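Local atomic coordinates of Non-sulfated chondroitin lyase E66 (Autographa californica nucleopolyhedrovirus, PDB entry 3VSN), a protein that acts as a chondroitin lyase of the viral envelope, essential for oral infectivity, and may digest the chondroitin sulfate barrier of the host midgut's peritrophic matrix. Residues 240-245 with 320-325; 324-329 with 343-348; 147-152 with 196-201. One frame throughout, in Å; residues are numbered along the deposited sequence.

Contact 1. Residues 240-245 with 320-325; sequences DSIYID and HSADYS
A buried aspartate, Asp240, binds the backbone of the turn between strands 318-322 and 327-331, fixing the loop ahead of strand 243-245 to it. Its carboxylate takes three hydrogen bonds from two successive residues of that turn. OD2 accepts from Ser325 N at 2.6 Å through its syn lone pair, in a nearly straight bond (N-H...O 166°). Tyr324 N reaches the same Asp240 OD2 at 2.8 Å from the anti side, 27° out of the carboxylate plane and more bent. The other oxygen, OD1, receives the hydroxyl of Ser325 (Ser325 OG to Asp240 OD1 2.7 Å), again on the syn side. With both oxygens held, rotation of the carboxylate is restrained, and the cluster of donors probably favours its charged form. The chi1 of 57°, which sets Asp240 CG between its own N and carbonyl carbon, directs the carboxylate at the N-H groups of Tyr324 and Ser325. Beside it Ile242 CG1 presses tightly on the methyl of Ala322 (CG1 to CB 3.5 Å), and Ser325 CB packs against Ile242 CB. A water bridges the backbones, donating to Asp240 O and to Ser321 O. Around this joint, Ser325 also rests on His238 of strand 236-238, Ser241 touches Arg281 of helix 276-284, and Asp323, whose OD2 accepts a hydrogen bond from Leu652 N, packs on Ile419 of strand 414-421.

Contact 2. Residues 324-329 with 343-348; sequences YSKVLT and TNRLAY
Arg345 reaches back from a type I turn, Thr343 to Leu346, to bind the carbonyl oxygen of Tyr324. Its side chain runs extended through chi2 and folds at chi3 (-58°), which carries NH2 to 2.9 Å from Tyr324 O. The acceptor lies close to the guanidinium plane, and the donor approaches at 121° to the C=O bond. The same NH2 sits at the edge of the Tyr324 ring near its plane, not over the face, 3.8 Å from CD1; the two flat groups are inclined by 64°. Thr343 OG1 accepts from Arg345 N at 3.2 Å, forming an ST turn, so the one hydroxyl oxygen holds the arginine backbone and lies over the centre of one guanidinium face. Lys326 bends at chi2 and then runs straight, crossing Thr343 at about a right angle with CG 3.9 Å from Thr343 CB. Its NZ comes within 4.4 Å of Arg345 NH2, and both cations are balanced by salt bridges to Glu608 OE2; Lys326 NZ also donates to Asp323 O. Next to them Leu346 CD1 lies 3.8 Å from Ser325 O. Lys326 and Val327 form a G1 beta bulge facing Ala322 at the start of strand 327-331; the 343-348 loop follows strand 335-340, the next in the sheet, and is tied to strand 414-421 by a backbone hydrogen bond between Asn344 and Gly415.

Contact 3. Residues 147-152 with 196-201; sequences VFMNIT and GVPYTY
Met149 is extended from end to end, with chi1, chi2 and chi3 all near 180°, and this straight chain spans the gap to Val197, Pro198 and Tyr201 on the facing helix. Tyr201 answers with CG anti to its own N, which swings the ring back across the groove toward Met149 and Thr152. This is helix-helix packing within the alpha/alpha toroid, the N-terminal helical domain of the polysaccharide lyase family 8 type, and it includes a Met-aromatic contact. The axes of the two short segments cross at 54° and approach to 9.6 Å, and the backbones come nearest at Met149 and Pro198. The sulfur lies against the backbone of the proline, Met149 SD 3.6 Å from Pro198 CA, where helix 189-205 is kinked because the proline N has no bond to the preceding turn. Beyond it the terminal methyl of Met149 touches both Val197 CG1 and Tyr201 CB, with CE 3.8 Å from the valine CG1. Nearer its root, CG packs obliquely on Tyr201 CD2, while SD stands 5.4 Å from the ring centroid and 48° off the ring normal. The two segments meet through van der Waals contact alone. The Tyr201 hydroxyl is hydrogen-bonded to Glu35 OE2. Phe34 and Phe38 of the same helix 29-48 pack on Met149, and Tyr264 and Tyr265 of helix 262-269 on Val197. At the hydroxyl end of Tyr201 the partner is Thr152. Its OG1 turns back to Phe148 O at 2.8 Å, reaching that oxygen on the face opposite to Thr152 N, which leaves the methyl Thr152 CG2 at the edge of the ring, 3.4 Å from Tyr201 OH.

In the fold
Along the chain, contact 3 closes first, within the helical toroid, and contacts 1 and 2 follow. Contact 3 stands apart, its centre about 34 Å from that of contact 1 and about 39 Å from that of contact 2. The centres of contacts 1 and 2 are about 7 Å apart, and the two share Tyr324 and Ser325, in the turn between neighbouring strands 318-322 and 327-331 of one antiparallel sheet; Ala322 N probably hydrogen-bonds to Val327 O at 2.8 Å. That turn is thus held by both residues 240-245 and residues 343-348. Contact 1 joins the segment just ahead of catalytic His246 and Tyr254 to the sheet-rich part that carries Glu350, important for catalytic activity.

Contact 1. Residues 240-245 with 320-325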
loop_
_atom_site.group_PDB
_atom_site.type_symbol
_atom_site.label_atom_id
_atom_site.label_comp_id
_atom_site.label_asym_id
_atom_site.label_seq_id
_atom_site.Cartn_x
_atom_site.Cartn_y
_atom_site.Cartn_z
ATOM N N ASP A 240 -4.206 13.057 7.010
ATOM C CA ASP A 240 -3.018 13.116 6.158
ATOM C C ASP A 240 -3.050 12.081 5.029
ATOM O O ASP A 240 -2.008 11.709 4.486
ATOM C CB ASP A 240 -1.728 12.997 6.991
ATOM C CG ASP A 240 -1.670 11.723 7.833
ATOM O OD1 ASP A 240 -2.614 10.899 7.797
ATOM O OD2 ASP A 240 -0.657 11.545 8.543
ATOM N N SER A 241 -4.253 11.627 4.685
ATOM C CA SER A 241 -4.470 10.701 3.568
ATOM C C SER A 241 -3.700 9.382 3.672
ATOM O O SER A 241 -2.931 9.017 2.781
ATOM C CB SER A 241 -4.215 11.387 2.222
ATOM O OG SER A 241 -5.277 12.268 1.914
ATOM N N ILE A 242 -3.910 8.689 4.785
ATOM C CA ILE A 242 -3.569 7.277 4.907
ATOM C C ILE A 242 -4.858 6.579 5.329
ATOM O O ILE A 242 -5.571 7.078 6.208
ATOM C CB ILE A 242 -2.441 7.035 5.940
ATOM C CG1 ILE A 242 -1.108 7.624 5.448
ATOM C CG2 ILE A 242 -2.292 5.549 6.275
ATOM C CD1 ILE A 242 -0.557 7.028 4.166
ATOM N N TYR A 243 -5.169 5.450 4.696
ATOM C CA TYR A 243 -6.398 4.742 5.029
ATOM C C TYR A 243 -6.245 3.823 6.237
ATOM O O TYR A 243 -5.377 2.951 6.264
ATOM C CB TYR A 243 -7.008 3.977 3.843
ATOM C CG TYR A 243 -8.445 3.649 4.150
ATOM C CD1 TYR A 243 -8.799 2.431 4.739
ATOM C CD2 TYR A 243 -9.446 4.596 3.937
ATOM C CE1 TYR A 243 -10.118 2.157 5.069
ATOM C CE2 TYR A 243 -10.765 4.328 4.260
ATOM C CZ TYR A 243 -11.096 3.114 4.825
ATOM O OH TYR A 243 -12.408 2.858 5.153
ATOM N N ILE A 244 -7.112 4.032 7.224
ATOM C CA ILE A 244 -7.102 3.256 8.458
ATOM C C ILE A 244 -8.339 2.358 8.516
ATOM O O ILE A 244 -9.463 2.822 8.308
ATOM C CB ILE A 244 -7.023 4.183 9.702
ATOM C CG1 ILE A 244 -5.760 5.067 9.648
ATOM C CG2 ILE A 244 -7.102 3.389 11.005
ATOM C CD1 ILE A 244 -4.436 4.325 9.582
ATOM N N ASP A 245 -8.116 1.072 8.777
ATOM C CA ASP A 245 -9.195 0.097 8.924
ATOM C C ASP A 245 -8.987 -0.683 10.224
ATOM O O ASP A 245 -7.917 -0.597 10.833
ATOM C CB ASP A 245 -9.210 -0.849 7.722
ATOM C CG ASP A 245 -10.597 -1.401 7.412
ATOM O OD1 ASP A 245 -11.539 -1.211 8.209
ATOM O OD2 ASP A 245 -10.741 -2.037 6.350
ATOM N N HIS A 320 6.509 12.159 -0.675
ATOM C CA HIS A 320 5.236 12.342 0.024
ATOM C C HIS A 320 5.396 12.041 1.482
ATOM O O HIS A 320 6.173 11.156 1.856
ATOM C CB HIS A 320 4.177 11.390 -0.532
ATOM C CG HIS A 320 3.964 11.497 -2.021
ATOM N ND1 HIS A 320 3.339 12.549 -2.591
ATOM C CD2 HIS A 320 4.281 10.619 -3.054
ATOM C CE1 HIS A 320 3.279 12.362 -3.922
ATOM N NE2 HIS A 320 3.853 11.180 -4.205
ATOM N N SER A 321 4.642 12.740 2.327
ATOM C CA SER A 321 4.642 12.424 3.753
ATOM C C SER A 321 3.258 12.483 4.387
ATOM O O SER A 321 2.447 13.345 4.061
ATOM C CB SER A 321 5.604 13.335 4.520
ATOM O OG SER A 321 5.148 14.677 4.528
ATOM N N ALA A 322 3.008 11.554 5.300
ATOM C CA ALA A 322 1.812 11.583 6.123
ATOM C C ALA A 322 2.295 11.773 7.554
ATOM O O ALA A 322 2.754 10.825 8.194
ATOM C CB ALA A 322 1.035 10.286 5.966
ATOM N N ASP A 323 2.222 13.016 8.034
ATOM C CA ASP A 323 2.907 13.424 9.267
ATOM C C ASP A 323 2.261 12.915 10.558
ATOM O O ASP A 323 2.923 12.837 11.596
ATOM C CB ASP A 323 3.034 14.949 9.331
ATOM C CG ASP A 323 3.893 15.526 8.211
ATOM O OD1 ASP A 323 4.635 14.771 7.536
ATOM O OD2 ASP A 323 3.820 16.754 8.012
ATOM N N TYR A 324 0.972 12.598 10.499
ATOM C CA TYR A 324 0.250 12.063 11.654
ATOM C C TYR A 324 0.217 10.535 11.664
ATOM O O TYR A 324 0.396 9.908 12.711
ATOM C CB TYR A 324 -1.187 12.579 11.667
ATOM C CG TYR A 324 -1.347 13.988 12.183
ATOM C CD1 TYR A 324 -1.356 14.250 13.554
ATOM C CD2 TYR A 324 -1.524 15.055 11.304
ATOM C CE1 TYR A 324 -1.519 15.540 14.035
ATOM C CE2 TYR A 324 -1.689 16.350 11.774
ATOM C CZ TYR A 324 -1.687 16.586 13.138
ATOM O OH TYR A 324 -1.853 17.869 13.609
ATOM N N SER A 325 -0.036 9.948 10.497
ATOM C CA SER A 325 -0.161 8.495 10.351
ATOM C C SER A 325 1.203 7.824 10.223
ATOM O O SER A 325 1.323 6.609 10.410
ATOM C CB SER A 325 -1.028 8.161 9.137
ATOM O OG SER A 325 -2.324 8.719 9.277
HETATM O O HOH W 1 -0.180 13.522 3.356
#

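Contact 2. Residues 324-329 with 343-348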
loop_
_atom_site.group_PDB
_atom_site.type_symbol
_atom_site.label_atom_id
_atom_site.label_comp_id
_atom_site.label_asym_id
_atom_site.label_seq_id
_atom_site.Cartn_x
_atom_site.Cartn_y
_atom_site.Cartn_z
ATOM N N TYR A 324 0.972 12.598 10.499
ATOM C CA TYR A 324 0.250 12.063 11.654
ATOM C C TYR A 324 0.217 10.535 11.664
ATOM O O TYR A 324 0.396 9.908 12.711
ATOM C CB TYR A 324 -1.187 12.579 11.667
ATOM C CG TYR A 324 -1.347 13.988 12.183
ATOM C CD1 TYR A 324 -1.356 14.250 13.554
ATOM C CD2 TYR A 324 -1.524 15.055 11.304
ATOM C CE1 TYR A 324 -1.519 15.540 14.035
ATOM C CE2 TYR A 324 -1.689 16.350 11.774
ATOM C CZ TYR A 324 -1.687 16.586 13.138
ATOM O OH TYR A 324 -1.853 17.869 13.609
ATOM N N SER A 325 -0.036 9.948 10.497
ATOM C CA SER A 325 -0.161 8.495 10.351
ATOM C C SER A 325 1.203 7.824 10.223
ATOM O O SER A 325 1.323 6.609 10.410
ATOM C CB SER A 325 -1.028 8.161 9.137
ATOM O OG SER A 325 -2.324 8.719 9.277
ATOM N N LYS A 326 2.217 8.634 9.901
ATOM C CA LYS A 326 3.642 8.242 9.881
ATOM C C LYS A 326 4.037 7.374 8.682
ATOM O O LYS A 326 4.384 6.202 8.835
ATOM C CB LYS A 326 4.093 7.593 11.211
ATOM C CG LYS A 326 3.621 8.296 12.486
ATOM C CD LYS A 326 4.022 9.765 12.532
ATOM C CE LYS A 326 3.576 10.417 13.832
ATOM N NZ LYS A 326 3.986 11.847 13.924
ATOM N N VAL A 327 3.978 7.960 7.491
ATOM C CA VAL A 327 4.459 7.301 6.278
ATOM C C VAL A 327 5.274 8.312 5.474
ATOM O O VAL A 327 4.833 9.442 5.261
ATOM C CB VAL A 327 3.302 6.730 5.411
ATOM C CG1 VAL A 327 3.842 6.061 4.153
ATOM C CG2 VAL A 327 2.462 5.734 6.201
ATOM N N LEU A 328 6.475 7.907 5.070
ATOM C CA LEU A 328 7.294 8.675 4.140
ATOM C C LEU A 328 7.523 7.829 2.896
ATOM O O LEU A 328 7.980 6.691 2.994
ATOM C CB LEU A 328 8.638 9.054 4.775
ATOM C CG LEU A 328 9.713 9.670 3.865
ATOM C CD1 LEU A 328 9.304 11.058 3.377
ATOM C CD2 LEU A 328 11.057 9.740 4.581
ATOM N N THR A 329 7.218 8.391 1.731
ATOM C CA THR A 329 7.280 7.644 0.483
ATOM C C THR A 329 7.913 8.489 -0.613
ATOM O O THR A 329 7.589 9.664 -0.768
ATOM C CB THR A 329 5.870 7.180 0.065
ATOM O OG1 THR A 329 5.364 6.271 1.053
ATOM C CG2 THR A 329 5.890 6.475 -1.294
ATOM N N THR A 343 3.554 5.348 15.669
ATOM C CA THR A 343 2.903 6.258 16.613
ATOM C C THR A 343 2.093 5.432 17.606
ATOM O O THR A 343 1.504 4.416 17.238
ATOM C CB THR A 343 2.000 7.314 15.918
ATOM O OG1 THR A 343 1.257 8.042 16.908
ATOM C CG2 THR A 343 1.015 6.660 14.934
ATOM N N ASN A 344 2.072 5.862 18.866
ATOM C CA ASN A 344 1.232 5.219 19.882
ATOM C C ASN A 344 -0.267 5.238 19.537
ATOM O O ASN A 344 -1.044 4.469 20.106
ATOM C CB ASN A 344 1.466 5.859 21.254
ATOM C CG ASN A 344 1.302 7.366 21.227
ATOM O OD1 ASN A 344 2.286 8.105 21.217
ATOM N ND2 ASN A 344 0.061 7.829 21.191
ATOM N N ARG A 345 -0.661 6.108 18.607
ATOM C CA ARG A 345 -2.058 6.209 18.152
ATOM C C ARG A 345 -2.518 5.074 17.229
ATOM O O ARG A 345 -3.722 4.844 17.081
ATOM C CB ARG A 345 -2.291 7.537 17.431
ATOM C CG ARG A 345 -2.309 8.765 18.327
ATOM C CD ARG A 345 -2.764 9.986 17.539
ATOM N NE ARG A 345 -1.896 10.239 16.390
ATOM C CZ ARG A 345 -0.814 11.009 16.421
ATOM N NH1 ARG A 345 -0.457 11.624 17.543
ATOM N NH2 ARG A 345 -0.086 11.167 15.325
ATOM N N LEU A 346 -1.573 4.387 16.589
ATOM C CA LEU A 346 -1.919 3.366 15.598
ATOM C C LEU A 346 -1.191 2.052 15.849
ATOM O O LEU A 346 -0.077 2.044 16.377
ATOM C CB LEU A 346 -1.632 3.866 14.173
ATOM C CG LEU A 346 -2.424 5.078 13.655
ATOM C CD1 LEU A 346 -1.813 5.611 12.364
ATOM C CD2 LEU A 346 -3.899 4.741 13.452
ATOM N N ALA A 347 -1.830 0.948 15.466
ATOM C CA ALA A 347 -1.220 -0.372 15.572
ATOM C C ALA A 347 0.080 -0.417 14.778
ATOM O O ALA A 347 0.171 0.160 13.694
ATOM C CB ALA A 347 -2.176 -1.444 15.070
ATOM N N TYR A 348 1.087 -1.084 15.330
ATOM C CA TYR A 348 2.301 -1.362 14.570
ATOM C C TYR A 348 2.178 -2.702 13.852
ATOM O O TYR A 348 2.965 -3.008 12.957
ATOM C CB TYR A 348 3.553 -1.318 15.458
ATOM C CG TYR A 348 3.715 -2.477 16.426
ATOM C CD1 TYR A 348 3.261 -2.381 17.742
ATOM C CD2 TYR A 348 4.344 -3.662 16.032
ATOM C CE1 TYR A 348 3.421 -3.433 18.635
ATOM C CE2 TYR A 348 4.509 -4.718 16.915
ATOM C CZ TYR A 348 4.043 -4.598 18.213
ATOM O OH TYR A 348 4.210 -5.646 19.085
#

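Contact 3. Residues 147-152 with 196-201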
loop_
_atom_site.group_PDB
_atom_site.type_symbol
_atom_site.label_atom_id
_atom_site.label_comp_id
_atom_site.label_asym_id
_atom_site.label_seq_id
_atom_site.Cartn_x
_atom_site.Cartn_y
_atom_site.Cartn_z
ATOM N N VAL A 147 -21.964 -9.393 -14.158
ATOM C CA VAL A 147 -22.043 -10.177 -15.399
ATOM C C VAL A 147 -23.159 -9.645 -16.300
ATOM O O VAL A 147 -22.935 -9.384 -17.484
ATOM C CB VAL A 147 -22.256 -11.684 -15.122
ATOM C CG1 VAL A 147 -22.458 -12.455 -16.419
ATOM C CG2 VAL A 147 -21.073 -12.254 -14.357
ATOM N N PHE A 148 -24.349 -9.473 -15.724
ATOM C CA PHE A 148 -25.493 -8.910 -16.440
ATOM C C PHE A 148 -25.133 -7.570 -17.073
ATOM O O PHE A 148 -25.386 -7.348 -18.261
ATOM C CB PHE A 148 -26.693 -8.741 -15.503
ATOM C CG PHE A 148 -27.469 -10.010 -15.267
ATOM C CD1 PHE A 148 -28.578 -10.316 -16.053
ATOM C CD2 PHE A 148 -27.104 -10.891 -14.254
ATOM C CE1 PHE A 148 -29.300 -11.480 -15.839
ATOM C CE2 PHE A 148 -27.823 -12.059 -14.034
ATOM C CZ PHE A 148 -28.926 -12.352 -14.828
ATOM N N MET A 149 -24.519 -6.696 -16.276
ATOM C CA MET A 149 -24.146 -5.365 -16.731
ATOM C C MET A 149 -23.115 -5.398 -17.865
ATOM O O MET A 149 -23.313 -4.761 -18.900
ATOM C CB MET A 149 -23.634 -4.525 -15.556
ATOM C CG MET A 149 -23.270 -3.101 -15.939
ATOM S SD MET A 149 -22.748 -2.144 -14.512
ATOM C CE MET A 149 -22.544 -0.536 -15.261
ATOM N N ASN A 150 -22.027 -6.145 -17.670
ATOM C CA ASN A 150 -20.959 -6.229 -18.669
ATOM C C ASN A 150 -21.432 -6.805 -20.007
ATOM O O ASN A 150 -21.129 -6.247 -21.064
ATOM C CB ASN A 150 -19.759 -7.019 -18.136
ATOM C CG ASN A 150 -18.884 -6.199 -17.202
ATOM O OD1 ASN A 150 -19.186 -6.047 -16.016
ATOM N ND2 ASN A 150 -17.789 -5.668 -17.733
ATOM N N ILE A 151 -22.184 -7.905 -19.954
ATOM C CA ILE A 151 -22.694 -8.553 -21.168
ATOM C C ILE A 151 -23.654 -7.631 -21.925
ATOM O O ILE A 151 -23.479 -7.400 -23.123
ATOM C CB ILE A 151 -23.332 -9.936 -20.871
ATOM C CG1 ILE A 151 -22.250 -10.923 -20.418
ATOM C CG2 ILE A 151 -24.042 -10.483 -22.107
ATOM C CD1 ILE A 151 -22.743 -12.312 -20.057
ATOM N N THR A 152 -24.640 -7.082 -21.216
ATOM C CA THR A 152 -25.629 -6.184 -21.817
ATOM C C THR A 152 -24.983 -4.983 -22.530
ATOM O O THR A 152 -25.335 -4.674 -23.673
ATOM C CB THR A 152 -26.667 -5.703 -20.778
ATOM O OG1 THR A 152 -27.336 -6.838 -20.212
ATOM C CG2 THR A 152 -27.703 -4.783 -21.420
ATOM N N GLY A 196 -24.130 -1.138 -6.065
ATOM C CA GLY A 196 -24.736 0.093 -6.568
ATOM C C GLY A 196 -24.515 0.359 -8.045
ATOM O O GLY A 196 -25.345 1.002 -8.688
ATOM N N VAL A 197 -23.397 -0.130 -8.583
ATOM C CA VAL A 197 -23.044 0.115 -9.984
ATOM C C VAL A 197 -23.990 -0.600 -10.972
ATOM O O VAL A 197 -24.603 0.066 -11.813
ATOM C CB VAL A 197 -21.554 -0.201 -10.278
ATOM C CG1 VAL A 197 -21.241 -0.007 -11.755
ATOM C CG2 VAL A 197 -20.639 0.672 -9.426
ATOM N N PRO A 198 -24.114 -1.946 -10.881
ATOM C CA PRO A 198 -25.094 -2.601 -11.755
ATOM C C PRO A 198 -26.543 -2.272 -11.396
ATOM O O PRO A 198 -27.399 -2.259 -12.286
ATOM C CB PRO A 198 -24.813 -4.097 -11.560
ATOM C CG PRO A 198 -24.095 -4.192 -10.256
ATOM C CD PRO A 198 -23.284 -2.935 -10.168
ATOM N N TYR A 199 -26.824 -2.003 -10.120
ATOM C CA TYR A 199 -28.178 -1.588 -9.744
ATOM C C TYR A 199 -28.584 -0.295 -10.450
ATOM O O TYR A 199 -29.667 -0.227 -11.040
ATOM C CB TYR A 199 -28.374 -1.443 -8.230
ATOM C CG TYR A 199 -29.740 -0.865 -7.902
ATOM C CD1 TYR A 199 -30.881 -1.668 -7.930
ATOM C CD2 TYR A 199 -29.896 0.493 -7.613
ATOM C CE1 TYR A 199 -32.135 -1.140 -7.659
ATOM C CE2 TYR A 199 -31.145 1.028 -7.335
ATOM C CZ TYR A 199 -32.258 0.205 -7.357
ATOM O OH TYR A 199 -33.498 0.727 -7.085
ATOM N N THR A 200 -27.728 0.724 -10.377
ATOM C CA THR A 200 -27.995 2.000 -11.042
ATOM C C THR A 200 -28.246 1.801 -12.539
ATOM O O THR A 200 -29.194 2.367 -13.094
ATOM C CB THR A 200 -26.854 3.013 -10.821
ATOM O OG1 THR A 200 -26.751 3.309 -9.426
ATOM C CG2 THR A 200 -27.116 4.312 -11.576
ATOM N N TYR A 201 -27.404 0.990 -13.178
ATOM C CA TYR A 201 -27.586 0.665 -14.587
ATOM C C TYR A 201 -28.931 -0.026 -14.856
ATOM O O TYR A 201 -29.608 0.303 -15.834
ATOM C CB TYR A 201 -26.420 -0.171 -15.130
ATOM C CG TYR A 201 -26.583 -0.538 -16.592
ATOM C CD1 TYR A 201 -26.661 0.449 -17.578
ATOM C CD2 TYR A 201 -26.674 -1.872 -16.988
ATOM C CE1 TYR A 201 -26.821 0.114 -18.915
ATOM C CE2 TYR A 201 -26.832 -2.215 -18.320
ATOM C CZ TYR A 201 -26.911 -1.224 -19.275
ATOM O OH TYR A 201 -27.062 -1.580 -20.593
#